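Local coordinates for protein tudor (Drosophila melanogaster, PDB 3NTK) that binds the Piwi protein Aubergine in a methylarginine-dependent way through this last extended Tudor domain and is required for primordial germ cell formation, at residues Phe17-Glu22 against Arg109-Asp114; Phe82-Asn87 against Ala105-His110; Phe138-Leu143 against Val153-Gln158. All coordinates share one frame; numbering follows the deposited sequence.

Contact 1: Phe17-Glu22 against Arg109-Asp114; sequences FYVQME and RHCELD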
loop_
_atom_site.group_PDB
_atom_site.type_symbol
_atom_site.label_atom_id
_atom_site.label_comp_id
_atom_site.label_asym_id
_atom_site.label_seq_id
_atom_site.Cartn_x
_atom_site.Cartn_y
_atom_site.Cartn_z
ATOM N N PHE A 17 4.869 6.901 2.070
ATOM C CA PHE A 17 3.636 6.327 2.575
ATOM C C PHE A 17 2.861 5.663 1.438
ATOM O O PHE A 17 3.184 5.845 0.261
ATOM C CB PHE A 17 2.778 7.379 3.300
ATOM C CG PHE A 17 2.345 8.538 2.448
ATOM C CD1 PHE A 17 3.191 9.621 2.230
ATOM C CD2 PHE A 17 1.062 8.574 1.906
ATOM C CE1 PHE A 17 2.763 10.728 1.486
ATOM C CE2 PHE A 17 0.627 9.674 1.163
ATOM C CZ PHE A 17 1.478 10.752 0.955
ATOM N N TYR A 18 1.865 4.860 1.795
ATOM C CA TYR A 18 1.054 4.161 0.806
ATOM C C TYR A 18 -0.422 4.495 0.947
ATOM O O TYR A 18 -0.928 4.651 2.061
ATOM C CB TYR A 18 1.221 2.646 0.948
ATOM C CG TYR A 18 2.581 2.136 0.538
ATOM C CD1 TYR A 18 3.673 2.212 1.407
ATOM C CD2 TYR A 18 2.775 1.578 -0.726
ATOM C CE1 TYR A 18 4.932 1.736 1.021
ATOM C CE2 TYR A 18 4.021 1.101 -1.120
ATOM C CZ TYR A 18 5.093 1.183 -0.246
ATOM O OH TYR A 18 6.320 0.711 -0.658
ATOM N N VAL A 19 -1.110 4.570 -0.187
ATOM C CA VAL A 19 -2.530 4.872 -0.199
ATOM C C VAL A 19 -3.298 3.923 -1.103
ATOM O O VAL A 19 -2.722 3.236 -1.949
ATOM C CB VAL A 19 -2.801 6.306 -0.701
ATOM C CG1 VAL A 19 -2.012 7.303 0.132
ATOM C CG2 VAL A 19 -2.440 6.429 -2.180
ATOM N N GLN A 20 -4.606 3.883 -0.895
ATOM C CA GLN A 20 -5.499 3.083 -1.713
ATOM C C GLN A 20 -6.490 4.109 -2.237
ATOM O O GLN A 20 -7.248 4.705 -1.468
ATOM C CB GLN A 20 -6.218 2.012 -0.881
ATOM C CG GLN A 20 -5.379 0.753 -0.626
ATOM C CD GLN A 20 -6.122 -0.317 0.171
ATOM O OE1 GLN A 20 -5.663 -1.458 0.281
ATOM N NE2 GLN A 20 -7.267 0.050 0.736
ATOM N N MET A 21 -6.454 4.336 -3.545
ATOM C CA MET A 21 -7.336 5.299 -4.184
ATOM C C MET A 21 -8.777 4.809 -4.189
ATOM O O MET A 21 -9.047 3.628 -4.425
ATOM C CB MET A 21 -6.883 5.547 -5.624
ATOM C CG MET A 21 -5.421 5.943 -5.762
ATOM S SD MET A 21 -5.037 7.509 -4.948
ATOM C CE MET A 21 -5.685 8.625 -6.111
ATOM N N GLU A 22 -9.700 5.729 -3.935
ATOM C CA GLU A 22 -11.121 5.416 -3.914
ATOM C C GLU A 22 -11.531 4.785 -5.243
ATOM O O GLU A 22 -12.357 3.876 -5.283
ATOM C CB GLU A 22 -11.920 6.701 -3.674
ATOM C CG GLU A 22 -13.421 6.518 -3.527
ATOM C CD GLU A 22 -14.133 7.840 -3.283
ATOM O OE1 GLU A 22 -14.074 8.721 -4.167
ATOM O OE2 GLU A 22 -14.741 8.002 -2.204
ATOM N N ARG A 109 -0.674 2.383 -3.607
ATOM C CA ARG A 109 0.284 3.210 -4.325
ATOM C C ARG A 109 1.264 3.882 -3.397
ATOM O O ARG A 109 0.874 4.435 -2.370
ATOM C CB ARG A 109 -0.444 4.285 -5.122
ATOM C CG ARG A 109 -1.470 3.727 -6.059
ATOM C CD ARG A 109 -2.057 4.810 -6.925
ATOM N NE ARG A 109 -3.155 4.287 -7.725
ATOM C CZ ARG A 109 -3.722 4.947 -8.726
ATOM N NH1 ARG A 109 -3.288 6.159 -9.049
ATOM N NH2 ARG A 109 -4.725 4.396 -9.393
ATOM N N HIS A 110 2.542 3.820 -3.753
ATOM C CA HIS A 110 3.559 4.466 -2.954
ATOM C C HIS A 110 3.552 5.946 -3.325
ATOM O O HIS A 110 3.461 6.304 -4.511
ATOM C CB HIS A 110 4.942 3.866 -3.229
ATOM C CG HIS A 110 6.018 4.432 -2.356
ATOM N ND1 HIS A 110 7.070 5.170 -2.855
ATOM C CD2 HIS A 110 6.178 4.409 -1.010
ATOM C CE1 HIS A 110 7.831 5.579 -1.853
ATOM N NE2 HIS A 110 7.312 5.132 -0.724
ATOM N N CYS A 111 3.649 6.797 -2.308
ATOM C CA CYS A 111 3.646 8.247 -2.484
ATOM C C CYS A 111 4.695 8.916 -1.618
ATOM O O CYS A 111 5.136 8.359 -0.613
ATOM C CB CYS A 111 2.305 8.853 -2.053
ATOM S SG CYS A 111 0.837 8.270 -2.876
ATOM N N GLU A 112 5.078 10.129 -2.010
ATOM C CA GLU A 112 6.007 10.928 -1.226
ATOM C C GLU A 112 5.530 12.363 -1.386
ATOM O O GLU A 112 5.170 12.790 -2.481
ATOM C CB GLU A 112 7.465 10.770 -1.686
ATOM C CG GLU A 112 7.821 11.267 -3.069
ATOM C CD GLU A 112 9.328 11.200 -3.323
ATOM O OE1 GLU A 112 9.924 10.130 -3.064
ATOM O OE2 GLU A 112 9.924 12.204 -3.782
ATOM N N LEU A 113 5.502 13.099 -0.283
ATOM C CA LEU A 113 5.034 14.473 -0.324
ATOM C C LEU A 113 5.978 15.441 -0.999
ATOM O O LEU A 113 7.200 15.301 -0.930
ATOM C CB LEU A 113 4.770 15.002 1.089
ATOM C CG LEU A 113 3.522 14.553 1.846
ATOM C CD1 LEU A 113 3.453 15.305 3.172
ATOM C CD2 LEU A 113 2.288 14.829 1.011
ATOM N N ASP A 114 5.383 16.424 -1.664
ATOM C CA ASP A 114 6.132 17.502 -2.290
ATOM C C ASP A 114 6.638 18.183 -1.016
ATOM O O ASP A 114 5.846 18.730 -0.254
ATOM C CB ASP A 114 5.161 18.417 -3.037
ATOM C CG ASP A 114 5.780 19.742 -3.447
ATOM O OD1 ASP A 114 6.903 20.066 -3.003
ATOM O OD2 ASP A 114 5.120 20.469 -4.217
#
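Phe17, Tyr18 and Val19 pair with Cys111, His110 and Arg109 as adjacent antiparallel strands of the OB-fold part of this extended Tudor domain, so that a strand preceding the four-stranded Tudor sheet in sequence lies beside one that follows it. Two hydrogen-bonded pairs, Phe17 with Cys111 and Val19 with Arg109, each form a two-bond ring; the shortest links, Cys111 N to Phe17 O and Arg109 N to Val19 O, are both 2.8 Å. Between them sits the non-hydrogen-bonded pair Tyr18-His110, where Tyr18 CA comes within 3.2 Å of Arg109 O in a CA-H...O contact. Phe17, Val19 and Cys111 are buried on one face of the sheet, which Arg109 shares. Phe17 CG is wedged between its own N and carbonyl carbon (chi1 61°), which lays the ring across the neighbouring strand with Cys111 CB over one face, 3.9 Å from the centroid. Cys111 SG approaches the same ring obliquely and rests 3.8 Å from Val19 CG2. Phe17 CE1 meets Leu113 CG at 3.9 Å, the two side chains crossing nearly at right angles, while Phe11 and Val153 extend this apolar layer. On the face of Tyr18 and His110, His110 CD2 lies over the Tyr18 ring, 3.5 Å from CZ, with the ring planes 53° apart. The imidazole is held at both nitrogens, ND1 by Thr150 OG1 and NE2 by Ser16 OG, which fixes its rotation. Back on the Val19 face, Asp24 forms a salt bridge with NH2 of the extended Arg109, and Met21 CG covers one face of that guanidinium, 3.4 Å from NE.

Contact 2: Phe82-Asn87 against Ala105-His110; sequences FIDFGN and ARYSRH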
loop_
_atom_site.group_PDB
_atom_site.type_symbol
_atom_site.label_atom_id
_atom_site.label_comp_id
_atom_site.label_asym_id
_atom_site.label_seq_id
_atom_site.Cartn_x
_atom_site.Cartn_y
_atom_site.Cartn_z
ATOM N N PHE A 82 3.043 -6.794 0.375
ATOM C CA PHE A 82 1.677 -7.012 -0.082
ATOM C C PHE A 82 1.310 -5.830 -0.970
ATOM O O PHE A 82 0.955 -4.749 -0.498
ATOM C CB PHE A 82 0.756 -7.148 1.128
ATOM C CG PHE A 82 1.052 -8.369 1.955
ATOM C CD1 PHE A 82 0.817 -9.641 1.440
ATOM C CD2 PHE A 82 1.592 -8.253 3.231
ATOM C CE1 PHE A 82 1.119 -10.786 2.189
ATOM C CE2 PHE A 82 1.897 -9.389 3.984
ATOM C CZ PHE A 82 1.658 -10.656 3.461
ATOM N N ILE A 83 1.412 -6.053 -2.274
ATOM C CA ILE A 83 1.185 -5.000 -3.253
ATOM C C ILE A 83 -0.138 -4.250 -3.208
ATOM O O ILE A 83 -0.212 -3.099 -3.639
ATOM C CB ILE A 83 1.391 -5.529 -4.683
ATOM C CG1 ILE A 83 0.344 -6.594 -5.014
ATOM C CG2 ILE A 83 2.806 -6.094 -4.819
ATOM C CD1 ILE A 83 0.357 -7.001 -6.483
ATOM N N ASP A 84 -1.187 -4.876 -2.695
ATOM C CA ASP A 84 -2.468 -4.187 -2.659
ATOM C C ASP A 84 -2.716 -3.462 -1.341
ATOM O O ASP A 84 -3.689 -2.722 -1.217
ATOM C CB ASP A 84 -3.604 -5.168 -2.950
ATOM C CG ASP A 84 -3.449 -5.839 -4.308
ATOM O OD1 ASP A 84 -3.092 -5.128 -5.274
ATOM O OD2 ASP A 84 -3.680 -7.066 -4.408
ATOM N N PHE A 85 -1.823 -3.649 -0.375
ATOM C CA PHE A 85 -1.992 -3.010 0.928
ATOM C C PHE A 85 -0.783 -2.234 1.436
ATOM O O PHE A 85 -0.820 -1.642 2.518
ATOM C CB PHE A 85 -2.444 -4.053 1.952
ATOM C CG PHE A 85 -3.784 -4.651 1.634
ATOM C CD1 PHE A 85 -3.901 -5.674 0.698
ATOM C CD2 PHE A 85 -4.940 -4.136 2.212
ATOM C CE1 PHE A 85 -5.150 -6.174 0.337
ATOM C CE2 PHE A 85 -6.191 -4.627 1.859
ATOM C CZ PHE A 85 -6.297 -5.649 0.919
ATOM N N GLY A 86 0.289 -2.243 0.655
ATOM C CA GLY A 86 1.482 -1.492 1.003
ATOM C C GLY A 86 2.327 -1.857 2.210
ATOM O O GLY A 86 3.244 -1.107 2.549
ATOM N N ASN A 87 2.045 -2.991 2.843
ATOM C CA ASN A 87 2.803 -3.413 4.020
ATOM C C ASN A 87 3.734 -4.594 3.748
ATOM O O ASN A 87 3.487 -5.395 2.847
ATOM C CB ASN A 87 1.854 -3.748 5.173
ATOM C CG ASN A 87 1.023 -4.987 4.903
ATOM O OD1 ASN A 87 0.365 -5.094 3.868
ATOM N ND2 ASN A 87 1.048 -5.932 5.836
ATOM N N ALA A 105 -2.967 -4.308 -11.916
ATOM C CA ALA A 105 -1.904 -3.534 -11.289
ATOM C C ALA A 105 -2.085 -3.554 -9.776
ATOM O O ALA A 105 -3.172 -3.851 -9.282
ATOM C CB ALA A 105 -1.947 -2.091 -11.800
ATOM N N ARG A 106 -1.018 -3.244 -9.044
ATOM C CA ARG A 106 -1.081 -3.193 -7.585
ATOM C C ARG A 106 -2.148 -2.179 -7.181
ATOM O O ARG A 106 -2.306 -1.136 -7.839
ATOM C CB ARG A 106 0.276 -2.780 -7.011
ATOM C CG ARG A 106 0.786 -1.420 -7.483
ATOM C CD ARG A 106 2.131 -1.109 -6.824
ATOM N NE ARG A 106 1.981 -0.980 -5.377
ATOM C CZ ARG A 106 2.898 -1.329 -4.483
ATOM N NH1 ARG A 106 4.061 -1.843 -4.875
ATOM N NH2 ARG A 106 2.648 -1.162 -3.192
ATOM N N TYR A 107 -2.884 -2.476 -6.112
ATOM C CA TYR A 107 -3.944 -1.580 -5.671
ATOM C C TYR A 107 -3.594 -0.633 -4.528
ATOM O O TYR A 107 -4.458 0.081 -4.024
ATOM C CB TYR A 107 -5.218 -2.371 -5.366
ATOM C CG TYR A 107 -5.845 -2.927 -6.624
ATOM C CD1 TYR A 107 -6.179 -2.085 -7.684
ATOM C CD2 TYR A 107 -6.068 -4.294 -6.774
ATOM C CE1 TYR A 107 -6.717 -2.589 -8.866
ATOM C CE2 TYR A 107 -6.606 -4.809 -7.952
ATOM C CZ TYR A 107 -6.926 -3.949 -8.993
ATOM O OH TYR A 107 -7.453 -4.446 -10.165
ATOM N N SER A 108 -2.331 -0.642 -4.115
ATOM C CA SER A 108 -1.855 0.308 -3.111
ATOM C C SER A 108 -0.812 1.098 -3.904
ATOM O O SER A 108 -0.158 0.548 -4.804
ATOM C CB SER A 108 -1.211 -0.383 -1.896
ATOM O OG SER A 108 0.064 -0.925 -2.186
ATOM N N ARG A 109 -0.674 2.383 -3.607
ATOM C CA ARG A 109 0.284 3.210 -4.325
ATOM C C ARG A 109 1.264 3.882 -3.397
ATOM O O ARG A 109 0.874 4.435 -2.370
ATOM C CB ARG A 109 -0.444 4.285 -5.122
ATOM C CG ARG A 109 -1.470 3.727 -6.059
ATOM C CD ARG A 109 -2.057 4.810 -6.925
ATOM N NE ARG A 109 -3.155 4.287 -7.725
ATOM C CZ ARG A 109 -3.722 4.947 -8.726
ATOM N NH1 ARG A 109 -3.288 6.159 -9.049
ATOM N NH2 ARG A 109 -4.725 4.396 -9.393
ATOM N N HIS A 110 2.542 3.820 -3.753
ATOM C CA HIS A 110 3.559 4.466 -2.954
ATOM C C HIS A 110 3.552 5.946 -3.325
ATOM O O HIS A 110 3.461 6.304 -4.511
ATOM C CB HIS A 110 4.942 3.866 -3.229
ATOM C CG HIS A 110 6.018 4.432 -2.356
ATOM N ND1 HIS A 110 7.070 5.170 -2.855
ATOM C CD2 HIS A 110 6.178 4.409 -1.010
ATOM C CE1 HIS A 110 7.831 5.579 -1.853
ATOM N NE2 HIS A 110 7.312 5.132 -0.724
#
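Ile83 O and Asp84 OD1, in the turn joining strands 78-82 and 87-95 of the SH3-like Tudor fold, receive the bonds that tie it to the 105-108 segment running into the OB-fold strand 109-113. Two donors grip Ile83 O. Ser108 OG reaches Ile83 O from above the carbonyl plane at 2.6 Å, whereas Ser108 N, in that plane and on a lone pair, makes a longer, bent bond of 3.3 Å to Ile83 O (137° at the hydrogen). Ser108 OG, turned between its own N and carbonyl carbon (chi1 73°), points at this oxygen. Next to it, Asp84 OD1 accepts Tyr107 N at 2.8 Å through its anti lone pair. The Asp84 and Tyr107 side chains run side by side, carboxylate and ring planes 34° apart, with OD1 3.4 Å from Tyr107 CD2. Arg106 CB packs 3.8 Å from Ile83 CB, and Ile83 O lies over one face of the Arg106 guanidinium. In the second shell Arg66 forms a salt bridge with Asp84 OD1 and also bonds Ala105 O, spanning both segments, while Ala27 and Leu28 of helix 25-38 touch Tyr107. On the far side of the turn, Phe82 and Phe85 meet Tyr65, and Phe82 also meets Phe58, an arrangement consistent with the aromatic cage of methylarginine-binding Tudor domains. Within its own segment Arg106 is steadied by NE, which donates to Ser108 O at 2.7 Å, close to the guanidinium plane.

Contact 3: Phe138-Leu143 against Val153-Gln158; sequences FQVEIL and VRLFYQ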
loop_
_atom_site.group_PDB
_atom_site.type_symbol
_atom_site.label_atom_id
_atom_site.label_comp_id
_atom_site.label_asym_id
_atom_site.label_seq_id
_atom_site.Cartn_x
_atom_site.Cartn_y
_atom_site.Cartn_z
ATOM N N PHE A 138 -8.635 10.926 2.778
ATOM C CA PHE A 138 -7.768 12.073 2.532
ATOM C C PHE A 138 -7.835 12.281 1.030
ATOM O O PHE A 138 -8.427 11.472 0.321
ATOM C CB PHE A 138 -6.311 11.769 2.906
ATOM C CG PHE A 138 -6.049 11.734 4.384
ATOM C CD1 PHE A 138 -6.354 10.608 5.133
ATOM C CD2 PHE A 138 -5.512 12.843 5.029
ATOM C CE1 PHE A 138 -6.129 10.586 6.510
ATOM C CE2 PHE A 138 -5.285 12.831 6.403
ATOM C CZ PHE A 138 -5.593 11.703 7.144
ATOM N N GLN A 139 -7.252 13.365 0.539
ATOM C CA GLN A 139 -7.214 13.586 -0.901
ATOM C C GLN A 139 -5.769 13.858 -1.272
ATOM O O GLN A 139 -4.996 14.379 -0.466
ATOM C CB GLN A 139 -8.067 14.780 -1.332
ATOM C CG GLN A 139 -9.553 14.631 -1.073
ATOM C CD GLN A 139 -9.881 14.791 0.387
ATOM O OE1 GLN A 139 -9.488 15.781 1.015
ATOM N NE2 GLN A 139 -10.605 13.826 0.943
ATOM N N VAL A 140 -5.397 13.480 -2.487
ATOM C CA VAL A 140 -4.045 13.725 -2.961
ATOM C C VAL A 140 -4.102 14.336 -4.344
ATOM O O VAL A 140 -4.962 13.983 -5.155
ATOM C CB VAL A 140 -3.194 12.427 -3.047
ATOM C CG1 VAL A 140 -2.883 11.908 -1.653
ATOM C CG2 VAL A 140 -3.926 11.369 -3.871
ATOM N N GLU A 141 -3.205 15.282 -4.596
ATOM C CA GLU A 141 -3.097 15.896 -5.906
ATOM C C GLU A 141 -1.828 15.237 -6.427
ATOM O O GLU A 141 -0.778 15.349 -5.800
ATOM C CB GLU A 141 -2.884 17.410 -5.802
ATOM C CG GLU A 141 -3.038 18.141 -7.134
ATOM C CD GLU A 141 -2.397 19.524 -7.140
ATOM O OE1 GLU A 141 -2.362 20.179 -6.076
ATOM O OE2 GLU A 141 -1.941 19.962 -8.219
ATOM N N ILE A 142 -1.924 14.519 -7.542
ATOM C CA ILE A 142 -0.749 13.855 -8.097
ATOM C C ILE A 142 0.015 14.809 -9.006
ATOM O O ILE A 142 -0.464 15.190 -10.076
ATOM C CB ILE A 142 -1.140 12.587 -8.886
ATOM C CG1 ILE A 142 -1.953 11.654 -7.989
ATOM C CG2 ILE A 142 0.114 11.860 -9.372
ATOM C CD1 ILE A 142 -2.407 10.380 -8.678
ATOM N N LEU A 143 1.206 15.198 -8.566
ATOM C CA LEU A 143 2.031 16.122 -9.323
ATOM C C LEU A 143 2.851 15.393 -10.374
ATOM O O LEU A 143 3.185 15.960 -11.415
ATOM C CB LEU A 143 2.959 16.892 -8.378
ATOM C CG LEU A 143 2.267 17.643 -7.235
ATOM C CD1 LEU A 143 3.312 18.351 -6.388
ATOM C CD2 LEU A 143 1.274 18.642 -7.797
ATOM N N VAL A 153 3.108 13.755 -4.447
ATOM C CA VAL A 153 1.795 14.349 -4.228
ATOM C C VAL A 153 1.710 15.494 -3.222
ATOM O O VAL A 153 2.652 15.780 -2.491
ATOM C CB VAL A 153 0.797 13.262 -3.735
ATOM C CG1 VAL A 153 0.848 12.036 -4.644
ATOM C CG2 VAL A 153 1.130 12.865 -2.289
ATOM N N ARG A 154 0.551 16.146 -3.215
ATOM C CA ARG A 154 0.236 17.203 -2.263
ATOM C C ARG A 154 -0.934 16.582 -1.515
ATOM O O ARG A 154 -1.874 16.073 -2.134
ATOM C CB ARG A 154 -0.204 18.485 -2.963
ATOM C CG ARG A 154 0.927 19.241 -3.621
ATOM C CD ARG A 154 0.402 20.466 -4.344
ATOM N NE ARG A 154 1.425 21.068 -5.192
ATOM C CZ ARG A 154 1.172 21.949 -6.154
ATOM N NH1 ARG A 154 -0.073 22.337 -6.391
ATOM N NH2 ARG A 154 2.164 22.435 -6.887
ATOM N N LEU A 155 -0.871 16.610 -0.191
ATOM C CA LEU A 155 -1.898 15.994 0.637
ATOM C C LEU A 155 -2.946 16.970 1.166
ATOM O O LEU A 155 -2.630 18.097 1.559
ATOM C CB LEU A 155 -1.227 15.267 1.808
ATOM C CG LEU A 155 -2.085 14.441 2.770
ATOM C CD1 LEU A 155 -2.694 13.262 2.037
ATOM C CD2 LEU A 155 -1.223 13.963 3.934
ATOM N N PHE A 156 -4.195 16.517 1.171
ATOM C CA PHE A 156 -5.308 17.320 1.659
ATOM C C PHE A 156 -6.174 16.512 2.612
ATOM O O PHE A 156 -6.221 15.281 2.551
ATOM C CB PHE A 156 -6.177 17.815 0.499
ATOM C CG PHE A 156 -5.437 18.663 -0.498
ATOM C CD1 PHE A 156 -4.509 18.093 -1.362
ATOM C CD2 PHE A 156 -5.654 20.036 -0.558
ATOM C CE1 PHE A 156 -3.802 18.879 -2.272
ATOM C CE2 PHE A 156 -4.953 20.832 -1.465
ATOM C CZ PHE A 156 -4.024 20.251 -2.323
ATOM N N TYR A 157 -6.863 17.216 3.501
ATOM C CA TYR A 157 -7.752 16.575 4.456
ATOM C C TYR A 157 -9.012 17.435 4.473
ATOM O O TYR A 157 -8.948 18.632 4.747
ATOM C CB TYR A 157 -7.103 16.526 5.836
ATOM C CG TYR A 157 -7.943 15.819 6.867
ATOM C CD1 TYR A 157 -8.351 14.498 6.682
ATOM C CD2 TYR A 157 -8.334 16.474 8.032
ATOM C CE1 TYR A 157 -9.132 13.846 7.635
ATOM C CE2 TYR A 157 -9.108 15.836 8.988
ATOM C CZ TYR A 157 -9.503 14.529 8.786
ATOM O OH TYR A 157 -10.268 13.913 9.741
ATOM N N GLN A 158 -10.149 16.821 4.163
ATOM C CA GLN A 158 -11.410 17.547 4.083
ATOM C C GLN A 158 -11.252 18.586 2.972
ATOM O O GLN A 158 -11.784 19.691 3.042
ATOM C CB GLN A 158 -11.737 18.218 5.416
ATOM C CG GLN A 158 -12.088 17.231 6.517
ATOM C CD GLN A 158 -12.556 17.917 7.783
ATOM O OE1 GLN A 158 -13.417 18.796 7.739
ATOM N NE2 GLN A 158 -12.002 17.512 8.921
HETATM O O HOH W 1 -10.935 14.167 3.759
#
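Phe138-Leu143 and Val153-Gln158 are the two arms of an antiparallel beta hairpin in the OB-fold sheet. Backbone bonds join Gln139 with Phe156 and Glu141 with Arg154, the straightest being Gln139 N to Phe156 O at 3.0 Å (172°). On the face with Glu141, the Glu141 and Arg154 side chains run side by side, their carboxylate and guanidinium planes almost perpendicular, and Arg154 NH1 makes a bent salt bridge to the syn side of Glu141 OE1 at 3.2 Å. Leu143 CD2 sits over one guanidinium face, 3.7 Å from Arg154 CZ. With an alanine in place of this arginine, the Glu141 carboxylate is likely to lose its charged mate here and a gap to open beside the Leu143 methyls. Toward the other end, a water bridges Gln139 NE2 and Gln158 N, while Gln139 OE1 bonds Ser159 N. On the opposite face Val140 CG1 meets Leu155 CD1 at 3.9 Å. At the hairpin's open end Tyr157 CD1 lies over the Phe138 ring, 3.5 Å from CE2. Helix 120-131 closes on these rings through Phe129 and Ile130, helix 162-165 touches Tyr157, strand 4-11 bonds the outer edge of strand 137-145, and strand 109-113 packs Leu113 against Val153 and Leu155.

Starting from the N terminus, the chain leaves contact 1 after Glu22, passes through helix 25-38 and the four-stranded Tudor sheet, and returns at Arg109, closing a loop of 86 residues. Contact 2 closes a shorter loop nested inside that one; its second segment overlaps contact 1 at Arg109 and His110, so the Tudor turn is fastened just ahead of the strand that re-enters the OB-fold. Contact 3 comes afterwards in series, as a local hairpin. Its strand 151-157 runs parallel to 109-113, with probable hydrogen bonds from Asp114 N to Val153 O and from Val153 N to Glu112 O, which bring contacts 1 and 3 into one sheet.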